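Local coordinates for protein TetR transcriptional regulator (Chloroflexus aurantiacus, PDB 3QBM) that probably binds DNA through an N-terminal helix-turn-helix domain and regulates transcription as a TetR-family protein, probably as a dimer, at residues 85-90 with 159-164; 93-98 with 179-184; 105-110 with 167-172; 155-160 with 190-195. One frame throughout, in Å; residues are numbered along the deposited sequence.

Overall arrangement
All four contacts join parts of the all-helical region that follows the DNA-binding helices. Helix 154-175 supplies one side of contacts 1, 3 and 4, meeting helix 80-92, helix 105-113 and helix 179-196 respectively. Contact 2 joins helix 179-196 to the loop after helix 80-92. Contacts 1 and 4 share Leu159 and Leu160, and their centres are 9 Å apart; contacts 3 and 4 are farthest apart, with centres separated by 20 Å. Along the chain 85-90, 93-98 and 105-110 come first, then 155-160, 159-164, 167-172, 179-184 and 190-195. Each contact also touches the second subunit, so helix packing within the chain adjoins the dimer interface.

Contact 1. Residues 85-90 with 159-164; sequences IAFLDV and LLIIAT
Phe87 and Leu88 of helix 80-92 both press on one methyl, CG2 of Ile161 on helix 154-175, within the helical bundle of the TetR C-terminal domain. Ring carbons CD1 and CE1 of Phe87 meet the methyl obliquely, the nearer approach being 3.6 Å from Phe87 CE1 to Ile161 CG2. From the neighbouring position on the same helix comes Leu88, whose CD2 also stands 3.6 Å from Ile161 CG2, its side chain running nearly at a right angle to the isoleucine. Measured at CG2, the directions to Phe87 CE1 and Leu88 CD2 open by about 103°, so the methyl fits into the notch between the two residues. With chi1 at -77°, Ile161 places CG2 opposite its own backbone N and sends CG1 beside that nitrogen, where CG1 is 3.9 Å from Leu88 CD2.

Around this apolar centre, Phe87 stacks on Phe70 and meets Trp131 edge-to-face, while Leu88 also packs on Tyr185 and Leu188 of helix 179-196. Farther along helix 154-175, the buried hydroxyl of Thr164 is tied back to its own helix: Thr164 OG1 donates to Leu160 O at 2.7 Å, from 38° above the carbonyl plane, while Thr164 N reaches the same oxygen from the opposite face at 2.9 Å.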
loop_
_atom_site.group_PDB
_atom_site.type_symbol
_atom_site.label_atom_id
_atom_site.label_comp_id
_atom_site.label_asym_id
_atom_site.label_seq_id
_atom_site.Cartn_x
_atom_site.Cartn_y
_atom_site.Cartn_z
ATOM N N ILE A 85 -3.998 -10.149 -18.192
ATOM C CA ILE A 85 -2.558 -9.889 -18.071
ATOM C C ILE A 85 -2.237 -8.399 -18.432
ATOM O O ILE A 85 -1.353 -7.794 -17.862
ATOM C CB ILE A 85 -1.772 -10.931 -18.922
ATOM C CG1 ILE A 85 -1.922 -12.314 -18.322
ATOM C CG2 ILE A 85 -0.285 -10.533 -19.053
ATOM C CD1 ILE A 85 -1.194 -13.420 -19.053
ATOM N N ALA A 86 -3.010 -7.795 -19.321
ATOM C CA ALA A 86 -2.811 -6.384 -19.679
ATOM C C ALA A 86 -3.157 -5.507 -18.484
ATOM O O ALA A 86 -2.584 -4.432 -18.311
ATOM C CB ALA A 86 -3.649 -6.008 -20.902
ATOM N N PHE A 87 -4.095 -5.960 -17.650
ATOM C CA PHE A 87 -4.380 -5.261 -16.371
ATOM C C PHE A 87 -3.128 -5.227 -15.467
ATOM O O PHE A 87 -2.781 -4.175 -14.903
ATOM C CB PHE A 87 -5.561 -5.937 -15.684
ATOM C CG PHE A 87 -6.044 -5.252 -14.447
ATOM C CD1 PHE A 87 -5.474 -5.547 -13.207
ATOM C CD2 PHE A 87 -7.079 -4.338 -14.508
ATOM C CE1 PHE A 87 -5.929 -4.934 -12.032
ATOM C CE2 PHE A 87 -7.538 -3.712 -13.316
ATOM C CZ PHE A 87 -6.969 -4.023 -12.105
ATOM N N LEU A 88 -2.427 -6.354 -15.369
ATOM C CA LEU A 88 -1.143 -6.409 -14.681
ATOM C C LEU A 88 -0.143 -5.458 -15.346
ATOM O O LEU A 88 0.579 -4.719 -14.645
ATOM C CB LEU A 88 -0.543 -7.825 -14.659
ATOM C CG LEU A 88 -1.416 -9.021 -14.309
ATOM C CD1 LEU A 88 -0.660 -10.341 -14.425
ATOM C CD2 LEU A 88 -2.001 -8.857 -12.903
ATOM N N ASP A 89 -0.119 -5.440 -16.680
ATOM C CA ASP A 89 0.836 -4.643 -17.407
ATOM C C ASP A 89 0.642 -3.141 -17.149
ATOM O O ASP A 89 1.610 -2.394 -17.096
ATOM C CB ASP A 89 0.791 -4.918 -18.897
ATOM C CG ASP A 89 1.920 -4.255 -19.604
ATOM O OD1 ASP A 89 3.074 -4.568 -19.268
ATOM O OD2 ASP A 89 1.662 -3.368 -20.422
ATOM N N VAL A 90 -0.605 -2.710 -16.970
ATOM C CA VAL A 90 -0.866 -1.317 -16.617
ATOM C C VAL A 90 -0.105 -0.993 -15.315
ATOM O O VAL A 90 0.615 0.005 -15.247
ATOM C CB VAL A 90 -2.399 -1.028 -16.468
ATOM C CG1 VAL A 90 -2.642 0.376 -15.908
ATOM C CG2 VAL A 90 -3.105 -1.192 -17.825
ATOM N N LEU A 159 -8.983 -9.815 -6.272
ATOM C CA LEU A 159 -8.372 -9.292 -5.068
ATOM C C LEU A 159 -6.906 -9.707 -4.964
ATOM O O LEU A 159 -6.099 -8.922 -4.487
ATOM C CB LEU A 159 -9.144 -9.728 -3.837
ATOM C CG LEU A 159 -10.548 -9.209 -3.662
ATOM C CD1 LEU A 159 -11.222 -9.993 -2.525
ATOM C CD2 LEU A 159 -10.603 -7.759 -3.340
ATOM N N LEU A 160 -6.536 -10.923 -5.407
ATOM C CA LEU A 160 -5.106 -11.299 -5.406
ATOM C C LEU A 160 -4.287 -10.369 -6.317
ATOM O O LEU A 160 -3.219 -9.853 -5.911
ATOM C CB LEU A 160 -4.941 -12.735 -5.870
ATOM C CG LEU A 160 -3.501 -13.213 -6.071
ATOM C CD1 LEU A 160 -2.772 -13.270 -4.712
ATOM C CD2 LEU A 160 -3.549 -14.605 -6.750
ATOM N N ILE A 161 -4.776 -10.180 -7.546
ATOM C CA ILE A 161 -4.151 -9.308 -8.520
ATOM C C ILE A 161 -3.993 -7.893 -7.972
ATOM O O ILE A 161 -2.916 -7.341 -8.023
ATOM C CB ILE A 161 -4.976 -9.228 -9.821
ATOM C CG1 ILE A 161 -4.770 -10.488 -10.648
ATOM C CG2 ILE A 161 -4.588 -7.958 -10.604
ATOM C CD1 ILE A 161 -5.829 -10.645 -11.809
ATOM N N ILE A 162 -5.065 -7.308 -7.438
ATOM C CA ILE A 162 -4.998 -5.938 -6.921
ATOM C C ILE A 162 -4.019 -5.779 -5.758
ATOM O O ILE A 162 -3.223 -4.831 -5.735
ATOM C CB ILE A 162 -6.399 -5.409 -6.519
ATOM C CG1 ILE A 162 -7.279 -5.358 -7.757
ATOM C CG2 ILE A 162 -6.298 -4.020 -5.827
ATOM C CD1 ILE A 162 -8.824 -5.228 -7.419
ATOM N N ALA A 163 -4.071 -6.722 -4.829
ATOM C CA ALA A 163 -3.178 -6.736 -3.659
ATOM C C ALA A 163 -1.743 -6.826 -4.144
ATOM O O ALA A 163 -0.878 -6.028 -3.721
ATOM C CB ALA A 163 -3.473 -7.935 -2.719
ATOM N N THR A 164 -1.468 -7.790 -5.014
ATOM C CA THR A 164 -0.091 -8.001 -5.478
ATOM C C THR A 164 0.497 -6.810 -6.184
ATOM O O THR A 164 1.653 -6.396 -5.886
ATOM C CB THR A 164 -0.019 -9.224 -6.392
ATOM O OG1 THR A 164 -0.553 -10.354 -5.672
ATOM C CG2 THR A 164 1.445 -9.529 -6.803
#

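Contact 2. Residues 93-98 with 179-184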
loop_
_atom_site.group_PDB
_atom_site.type_symbol
_atom_site.label_atom_id
_atom_site.label_comp_id
_atom_site.label_asym_id
_atom_site.label_seq_id
_atom_site.Cartn_x
_atom_site.Cartn_y
_atom_site.Cartn_z
ATOM N N SER A 93 3.614 -0.786 -15.702
ATOM C CA SER A 93 4.046 0.460 -16.375
ATOM C C SER A 93 4.183 1.656 -15.441
ATOM O O SER A 93 4.775 2.694 -15.829
ATOM C CB SER A 93 3.117 0.803 -17.542
ATOM O OG SER A 93 1.906 1.380 -17.076
ATOM N N TYR A 94 3.604 1.551 -14.234
ATOM C CA TYR A 94 3.776 2.589 -13.202
ATOM C C TYR A 94 5.227 2.781 -12.765
ATOM O O TYR A 94 5.521 3.836 -12.211
ATOM C CB TYR A 94 2.936 2.311 -11.952
ATOM C CG TYR A 94 1.444 2.451 -12.128
ATOM C CD1 TYR A 94 0.870 2.665 -13.377
ATOM C CD2 TYR A 94 0.593 2.278 -11.047
ATOM C CE1 TYR A 94 -0.497 2.754 -13.513
ATOM C CE2 TYR A 94 -0.772 2.404 -11.186
ATOM C CZ TYR A 94 -1.303 2.633 -12.419
ATOM O OH TYR A 94 -2.669 2.733 -12.557
ATOM N N ALA A 95 6.094 1.787 -13.011
ATOM C CA ALA A 95 7.513 1.853 -12.620
ATOM C C ALA A 95 8.193 3.118 -13.119
ATOM O O ALA A 95 8.946 3.737 -12.384
ATOM C CB ALA A 95 8.281 0.642 -13.124
ATOM N N GLU A 96 7.935 3.475 -14.371
ATOM C CA GLU A 96 8.513 4.684 -14.967
ATOM C C GLU A 96 7.495 5.815 -15.185
ATOM O O GLU A 96 7.891 6.957 -15.377
ATOM C CB GLU A 96 9.177 4.312 -16.296
ATOM C CG GLU A 96 10.459 3.476 -16.163
ATOM N N ARG A 97 6.196 5.491 -15.144
ATOM C CA ARG A 97 5.122 6.432 -15.440
ATOM C C ARG A 97 3.853 6.134 -14.602
ATOM O O ARG A 97 2.912 5.465 -15.067
ATOM C CB ARG A 97 4.830 6.377 -16.956
ATOM C CG ARG A 97 3.843 7.410 -17.404
ATOM C CD ARG A 97 3.826 7.552 -18.914
ATOM N NE ARG A 97 3.399 6.329 -19.590
ATOM C CZ ARG A 97 2.160 6.061 -20.012
ATOM N NH1 ARG A 97 1.158 6.917 -19.829
ATOM N NH2 ARG A 97 1.922 4.900 -20.630
ATOM N N PRO A 98 3.807 6.643 -13.354
ATOM C CA PRO A 98 2.628 6.464 -12.539
ATOM C C PRO A 98 1.447 7.252 -13.124
ATOM O O PRO A 98 1.672 8.063 -14.037
ATOM C CB PRO A 98 3.082 6.991 -11.157
ATOM C CG PRO A 98 4.157 7.980 -11.472
ATOM C CD PRO A 98 4.832 7.469 -12.689
ATOM N N THR A 179 12.153 -3.574 -9.985
ATOM C CA THR A 179 12.225 -5.023 -9.810
ATOM C C THR A 179 10.973 -5.634 -9.128
ATOM O O THR A 179 10.466 -6.651 -9.605
ATOM C CB THR A 179 13.540 -5.403 -9.095
ATOM O OG1 THR A 179 14.639 -5.059 -9.960
ATOM C CG2 THR A 179 13.596 -6.879 -8.762
ATOM N N PRO A 180 10.462 -5.018 -8.057
ATOM C CA PRO A 180 9.256 -5.605 -7.452
ATOM C C PRO A 180 8.025 -5.674 -8.388
ATOM O O PRO A 180 7.233 -6.613 -8.318
ATOM C CB PRO A 180 8.955 -4.663 -6.259
ATOM C CG PRO A 180 10.275 -4.059 -5.909
ATOM C CD PRO A 180 10.983 -3.888 -7.244
ATOM N N LEU A 181 7.853 -4.668 -9.235
ATOM C CA LEU A 181 6.761 -4.677 -10.189
ATOM C C LEU A 181 6.986 -5.734 -11.275
ATOM O O LEU A 181 6.048 -6.372 -11.729
ATOM C CB LEU A 181 6.558 -3.268 -10.797
ATOM C CG LEU A 181 5.709 -2.315 -9.960
ATOM C CD1 LEU A 181 5.879 -0.860 -10.399
ATOM C CD2 LEU A 181 4.226 -2.689 -10.014
ATOM N N GLU A 182 8.231 -5.892 -11.714
ATOM C CA GLU A 182 8.570 -6.873 -12.732
ATOM C C GLU A 182 8.334 -8.264 -12.209
ATOM O O GLU A 182 7.708 -9.067 -12.888
ATOM C CB GLU A 182 10.015 -6.735 -13.207
ATOM C CG GLU A 182 10.170 -5.713 -14.297
ATOM C CD GLU A 182 9.501 -6.138 -15.589
ATOM O OE1 GLU A 182 9.044 -7.306 -15.698
ATOM O OE2 GLU A 182 9.429 -5.285 -16.498
ATOM N N HIS A 183 8.762 -8.524 -10.973
ATOM C CA HIS A 183 8.550 -9.826 -10.342
ATOM C C HIS A 183 7.080 -10.158 -10.142
ATOM O O HIS A 183 6.664 -11.235 -10.478
ATOM C CB HIS A 183 9.188 -9.931 -8.965
ATOM C CG HIS A 183 10.678 -9.967 -8.967
ATOM N ND1 HIS A 183 11.415 -10.490 -10.006
ATOM C CD2 HIS A 183 11.572 -9.617 -8.009
ATOM C CE1 HIS A 183 12.704 -10.433 -9.702
ATOM N NE2 HIS A 183 12.827 -9.903 -8.498
ATOM N N ALA A 184 6.307 -9.198 -9.618
ATOM C CA ALA A 184 4.871 -9.360 -9.385
ATOM C C ALA A 184 4.182 -9.646 -10.700
ATOM O O ALA A 184 3.396 -10.599 -10.812
ATOM C CB ALA A 184 4.307 -8.109 -8.734
#
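Ala95 and Leu181 bring their CA atoms to 7.0 Å, the nearest backbone approach between the loop after helix 80-92 and the first turns of helix 179-196. This ties an interhelical connection of the TetR C-terminal domain to the last helix of its bundle. Residues 93-95 keep helical backbone angles, and Arg97 N bonds to Ser93 O at 3.2 Å.

Across the gap, one methyl of Leu181 does the touching. Its CD1 lies against the backbone as much as the side chain of Ala95: it is 3.7 Å from Ala95 N and 3.9 Å from Ala95 CB. The leucine reaches there with chi1 at -84°, which sets CG opposite its own carbonyl carbon, and an extended chi2 then carries CD1 outward to the loop. Its other methyl, CD2, turns instead to helix 154-175.

Tyr94 joins mainly through its backbone. Its ring leads off to meet Phe91 at about 55° between planes and to pack on Phe70 and Arg69 of helix 51-74. Ala95 is exposed and Leu181 buried, so the contact lies where the loop meets the edge of the core. Tyr94 contributes its carbonyl carbon, with Tyr94 C standing 4.4 Å from Leu181 CD1.

Contact 3. Residues 105-110 with 167-172; sequences PILNTA and GAVMLA
Leu107 meets Val169 and Met170 through a single methyl, and there the contact is tight. Leu107 CD2 comes to 3.8 Å from Met170 N and rests on the helix backbone itself; beside that point it is 3.9 Å from Val169 CG1 and 4.0 Å from Met170 CB. Two torsions set this up: chi1 of 172° swings CG opposite the backbone N of Leu107, and chi2 of 61° turns CD1 aside and leaves CD2 extended, roughly opposite CA, across the gap. The valine and leucine side chains run past each other in opposite directions, with CD2 against CG1.

Away from CD2 the approach loosens quickly. The other methyl stops short, with Leu107 CD1 at 4.9 Å from Met170 CB, and Asn108 OD1 remains 6.3 Å from Val169 CG1. Met170, a selenomethionine, bends at chi2 and chi3, and its tip leads off from Leu107; Met170 also packs on Glu166 of the second subunit.

The two helices, 105-113 and 154-175, belong to the C-terminal domain of the TetR fold, and the shorter one also reaches back to the N-terminal region, where Asn108 ND2 bonds to Asn21 OD1. Thr109 OG1 donates to Pro105 O at 2.7 Å, in the carbonyl plane with a C=O...O angle of 154°, and is also hydrogen-bonded to Tyr25 OH. Leu107 is one turn before Ile111, a magnesium ligand together with Asp114, and its side chain is about 8 Å from a bound magnesium ion.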
loop_
_atom_site.group_PDB
_atom_site.type_symbol
_atom_site.label_atom_id
_atom_site.label_comp_id
_atom_site.label_asym_id
_atom_site.label_seq_id
_atom_site.Cartn_x
_atom_site.Cartn_y
_atom_site.Cartn_z
ATOM N N PRO A 105 -2.708 6.907 -7.094
ATOM C CA PRO A 105 -3.533 7.689 -6.152
ATOM C C PRO A 105 -4.555 6.868 -5.388
ATOM O O PRO A 105 -5.046 7.303 -4.321
ATOM C CB PRO A 105 -4.224 8.703 -7.062
ATOM C CG PRO A 105 -4.360 7.973 -8.357
ATOM C CD PRO A 105 -3.093 7.156 -8.494
ATOM N N ILE A 106 -4.863 5.673 -5.892
ATOM C CA ILE A 106 -5.774 4.764 -5.209
ATOM C C ILE A 106 -5.074 4.220 -3.951
ATOM O O ILE A 106 -5.613 4.302 -2.824
ATOM C CB ILE A 106 -6.251 3.633 -6.156
ATOM C CG1 ILE A 106 -6.748 4.198 -7.498
ATOM C CG2 ILE A 106 -7.389 2.793 -5.513
ATOM C CD1 ILE A 106 -7.840 5.235 -7.377
ATOM N N LEU A 107 -3.866 3.673 -4.150
ATOM C CA LEU A 107 -3.006 3.223 -3.061
ATOM C C LEU A 107 -2.712 4.367 -2.089
ATOM O O LEU A 107 -2.866 4.223 -0.869
ATOM C CB LEU A 107 -1.692 2.646 -3.611
ATOM C CG LEU A 107 -0.543 2.272 -2.673
ATOM C CD1 LEU A 107 -0.972 1.183 -1.686
ATOM C CD2 LEU A 107 0.752 1.873 -3.439
ATOM N N ASN A 108 -2.240 5.485 -2.608
ATOM C CA ASN A 108 -1.858 6.580 -1.739
ATOM C C ASN A 108 -3.052 7.113 -0.900
ATOM O O ASN A 108 -2.903 7.402 0.301
ATOM C CB ASN A 108 -1.239 7.711 -2.551
ATOM C CG ASN A 108 0.109 7.353 -3.159
ATOM O OD1 ASN A 108 0.725 6.326 -2.835
ATOM N ND2 ASN A 108 0.563 8.204 -4.082
ATOM N N THR A 109 -4.232 7.262 -1.517
ATOM C CA THR A 109 -5.411 7.758 -0.822
ATOM C C THR A 109 -5.947 6.700 0.133
ATOM O O THR A 109 -6.454 7.059 1.189
ATOM C CB THR A 109 -6.510 8.228 -1.795
ATOM O OG1 THR A 109 -5.984 9.229 -2.693
ATOM C CG2 THR A 109 -7.747 8.755 -1.040
ATOM N N ALA A 110 -5.767 5.407 -0.186
ATOM C CA ALA A 110 -6.194 4.350 0.711
ATOM C C ALA A 110 -5.498 4.470 2.048
ATOM O O ALA A 110 -6.157 4.384 3.065
ATOM C CB ALA A 110 -5.893 2.947 0.124
ATOM N N GLY A 167 0.796 -3.646 -3.852
ATOM C CA GLY A 167 1.959 -3.868 -2.964
ATOM C C GLY A 167 3.311 -3.699 -3.690
ATOM O O GLY A 167 4.274 -3.106 -3.183
ATOM N N ALA A 168 3.356 -4.155 -4.926
ATOM C CA ALA A 168 4.548 -3.979 -5.735
ATOM C C ALA A 168 4.788 -2.515 -6.119
ATOM O O ALA A 168 5.935 -2.082 -6.161
ATOM C CB ALA A 168 4.477 -4.867 -6.926
ATOM N N VAL A 169 3.725 -1.762 -6.396
ATOM C CA VAL A 169 3.813 -0.299 -6.618
ATOM C C VAL A 169 4.450 0.371 -5.388
ATOM O O VAL A 169 5.406 1.165 -5.526
ATOM C CB VAL A 169 2.462 0.344 -6.907
ATOM C CG1 VAL A 169 2.579 1.880 -6.876
ATOM C CG2 VAL A 169 1.946 -0.097 -8.270
HETATM N N MSE A 170 3.971 0.016 -4.198
HETATM C CA MSE A 170 4.533 0.509 -2.944
HETATM C C MSE A 170 6.034 0.161 -2.818
HETATM O O MSE A 170 6.865 1.020 -2.525
HETATM C CB MSE A 170 3.793 -0.108 -1.761
HETATM C CG MSE A 170 4.339 0.354 -0.379
HETATM SE SE MSE A 170 5.802 -0.571 0.322
HETATM C CE MSE A 170 4.871 -2.308 0.525
ATOM N N LEU A 171 6.359 -1.105 -3.044
ATOM C CA LEU A 171 7.754 -1.581 -2.911
ATOM C C LEU A 171 8.701 -0.985 -3.922
ATOM O O LEU A 171 9.823 -0.645 -3.583
ATOM C CB LEU A 171 7.855 -3.072 -3.103
ATOM C CG LEU A 171 7.537 -3.932 -1.907
ATOM C CD1 LEU A 171 7.707 -5.360 -2.393
ATOM C CD2 LEU A 171 8.416 -3.615 -0.674
ATOM N N ALA A 172 8.238 -0.859 -5.166
ATOM C CA ALA A 172 9.066 -0.316 -6.240
ATOM C C ALA A 172 9.412 1.126 -5.925
ATOM O O ALA A 172 10.546 1.547 -6.135
ATOM C CB ALA A 172 8.369 -0.449 -7.599
#

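Contact 4. Residues 155-160 with 190-195; sequences DRLALL and TYITQQ
The last two long helices of the chain, which in TetR-family dimers commonly supply the intersubunit four-helix bundle, meet here where Leu157 and Leu160 face Tyr191 and Ile192. Segments 155-160 and 190-195 run nearly antiparallel, at 159°, with axes 12.9 Å apart; the gap is spanned by leucine, isoleucine and tyrosine side chains.

Tyr191 CE2 is the shared point. Leu157 CD1 lies 4.1 Å from Tyr191 CE2, at the ring's edge and near its plane, whereas Leu160 CD2 comes to 4.0 Å of the same carbon from an oblique direction. Both leucines have CG opposite the backbone N (chi1 178° and 173°), so from successive turns of one helix face they extend alike toward the ring. Leu157 CD1 serves a second partner too, lying 4.2 Å from Ile192 CG1, whose side chain it crosses at a slant.

Beyond the two segments, His187 of the second subunit meets the Tyr191 ring edge-to-face and also packs on Leu160, which puts this contact directly beside the dimer interface. A diethylene glycol molecule, probably from the crystallisation liquor, lies close to the side chain of Tyr191. The contacts are all carbon to carbon and none is shorter than 4.0 Å, which implies that dispersion and burial of apolar surface, without directional bonds, hold these faces together.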
loop_
_atom_site.group_PDB
_atom_site.type_symbol
_atom_site.label_atom_id
_atom_site.label_comp_id
_atom_site.label_asym_id
_atom_site.label_seq_id
_atom_site.Cartn_x
_atom_site.Cartn_y
_atom_site.Cartn_z
ATOM N N ASP A 155 -13.623 -13.186 -8.143
ATOM C CA ASP A 155 -13.301 -12.167 -7.163
ATOM C C ASP A 155 -12.056 -12.487 -6.365
ATOM O O ASP A 155 -11.326 -11.551 -6.001
ATOM C CB ASP A 155 -14.448 -11.892 -6.207
ATOM C CG ASP A 155 -14.268 -10.544 -5.479
ATOM O OD1 ASP A 155 -14.182 -9.503 -6.167
ATOM O OD2 ASP A 155 -14.207 -10.520 -4.241
ATOM N N ARG A 156 -11.786 -13.779 -6.103
ATOM C CA ARG A 156 -10.537 -14.192 -5.432
ATOM C C ARG A 156 -9.360 -13.768 -6.294
ATOM O O ARG A 156 -8.377 -13.177 -5.808
ATOM C CB ARG A 156 -10.439 -15.711 -5.198
ATOM C CG ARG A 156 -11.203 -16.227 -3.998
ATOM C CD ARG A 156 -10.768 -17.648 -3.582
ATOM N NE ARG A 156 -11.515 -18.050 -2.391
ATOM C CZ ARG A 156 -11.317 -19.168 -1.704
ATOM N NH1 ARG A 156 -10.400 -20.045 -2.086
ATOM N NH2 ARG A 156 -12.058 -19.400 -0.639
ATOM N N LEU A 157 -9.454 -14.046 -7.591
ATOM C CA LEU A 157 -8.375 -13.664 -8.522
ATOM C C LEU A 157 -8.197 -12.142 -8.530
ATOM O O LEU A 157 -7.062 -11.616 -8.478
ATOM C CB LEU A 157 -8.668 -14.209 -9.917
ATOM C CG LEU A 157 -7.661 -13.861 -11.025
ATOM C CD1 LEU A 157 -6.274 -14.415 -10.610
ATOM C CD2 LEU A 157 -8.104 -14.354 -12.437
ATOM N N ALA A 158 -9.313 -11.422 -8.570
ATOM C CA ALA A 158 -9.278 -9.955 -8.648
ATOM C C ALA A 158 -8.590 -9.357 -7.454
ATOM O O ALA A 158 -7.727 -8.487 -7.577
ATOM C CB ALA A 158 -10.694 -9.381 -8.783
ATOM N N LEU A 159 -8.983 -9.815 -6.272
ATOM C CA LEU A 159 -8.372 -9.292 -5.068
ATOM C C LEU A 159 -6.906 -9.707 -4.964
ATOM O O LEU A 159 -6.099 -8.922 -4.487
ATOM C CB LEU A 159 -9.144 -9.728 -3.837
ATOM C CG LEU A 159 -10.548 -9.209 -3.662
ATOM C CD1 LEU A 159 -11.222 -9.993 -2.525
ATOM C CD2 LEU A 159 -10.603 -7.759 -3.340
ATOM N N LEU A 160 -6.536 -10.923 -5.407
ATOM C CA LEU A 160 -5.106 -11.299 -5.406
ATOM C C LEU A 160 -4.287 -10.369 -6.317
ATOM O O LEU A 160 -3.219 -9.853 -5.911
ATOM C CB LEU A 160 -4.941 -12.735 -5.870
ATOM C CG LEU A 160 -3.501 -13.213 -6.071
ATOM C CD1 LEU A 160 -2.772 -13.270 -4.712
ATOM C CD2 LEU A 160 -3.549 -14.605 -6.750
ATOM N N THR A 190 2.404 -15.686 -15.076
ATOM C CA THR A 190 2.774 -17.085 -15.169
ATOM C C THR A 190 1.697 -17.921 -14.472
ATOM O O THR A 190 1.202 -18.914 -15.033
ATOM C CB THR A 190 4.177 -17.330 -14.585
ATOM O OG1 THR A 190 5.132 -16.563 -15.325
ATOM C CG2 THR A 190 4.534 -18.798 -14.685
ATOM N N TYR A 191 1.277 -17.491 -13.284
ATOM C CA TYR A 191 0.228 -18.199 -12.538
ATOM C C TYR A 191 -1.076 -18.266 -13.347
ATOM O O TYR A 191 -1.679 -19.332 -13.493
ATOM C CB TYR A 191 -0.008 -17.519 -11.192
ATOM C CG TYR A 191 -1.307 -17.886 -10.539
ATOM C CD1 TYR A 191 -1.509 -19.180 -10.015
ATOM C CD2 TYR A 191 -2.345 -16.941 -10.379
ATOM C CE1 TYR A 191 -2.722 -19.512 -9.387
ATOM C CE2 TYR A 191 -3.536 -17.277 -9.757
ATOM C CZ TYR A 191 -3.718 -18.568 -9.269
ATOM O OH TYR A 191 -4.903 -18.908 -8.638
ATOM N N ILE A 192 -1.479 -17.131 -13.899
ATOM C CA ILE A 192 -2.711 -17.049 -14.711
ATOM C C ILE A 192 -2.590 -17.905 -15.980
ATOM O O ILE A 192 -3.484 -18.689 -16.326
ATOM C CB ILE A 192 -3.066 -15.578 -14.998
ATOM C CG1 ILE A 192 -3.510 -14.877 -13.726
ATOM C CG2 ILE A 192 -4.173 -15.480 -16.051
ATOM C CD1 ILE A 192 -3.492 -13.362 -13.880
ATOM N N THR A 193 -1.466 -17.823 -16.665
ATOM C CA THR A 193 -1.294 -18.620 -17.880
ATOM C C THR A 193 -1.272 -20.135 -17.602
ATOM O O THR A 193 -1.832 -20.944 -18.375
ATOM C CB THR A 193 0.018 -18.225 -18.561
ATOM O OG1 THR A 193 -0.057 -16.845 -18.912
ATOM C CG2 THR A 193 0.275 -19.073 -19.810
ATOM N N GLN A 194 -0.686 -20.520 -16.468
ATOM C CA GLN A 194 -0.521 -21.928 -16.130
ATOM C C GLN A 194 -1.741 -22.556 -15.466
ATOM O O GLN A 194 -2.054 -23.714 -15.725
ATOM C CB GLN A 194 0.712 -22.139 -15.225
ATOM C CG GLN A 194 2.030 -21.874 -15.928
ATOM C CD GLN A 194 3.242 -22.132 -15.054
ATOM O OE1 GLN A 194 3.133 -22.285 -13.833
ATOM N NE2 GLN A 194 4.419 -22.161 -15.679
ATOM N N GLN A 195 -2.427 -21.793 -14.611
ATOM C CA GLN A 195 -3.512 -22.330 -13.798
ATOM C C GLN A 195 -4.921 -21.792 -14.016
ATOM O O GLN A 195 -5.857 -22.411 -13.576
ATOM C CB GLN A 195 -3.166 -22.163 -12.304
ATOM C CG GLN A 195 -1.810 -22.768 -11.921
ATOM C CD GLN A 195 -1.597 -22.893 -10.418
ATOM O OE1 GLN A 195 -2.509 -23.284 -9.684
ATOM N NE2 GLN A 195 -0.382 -22.621 -9.960
#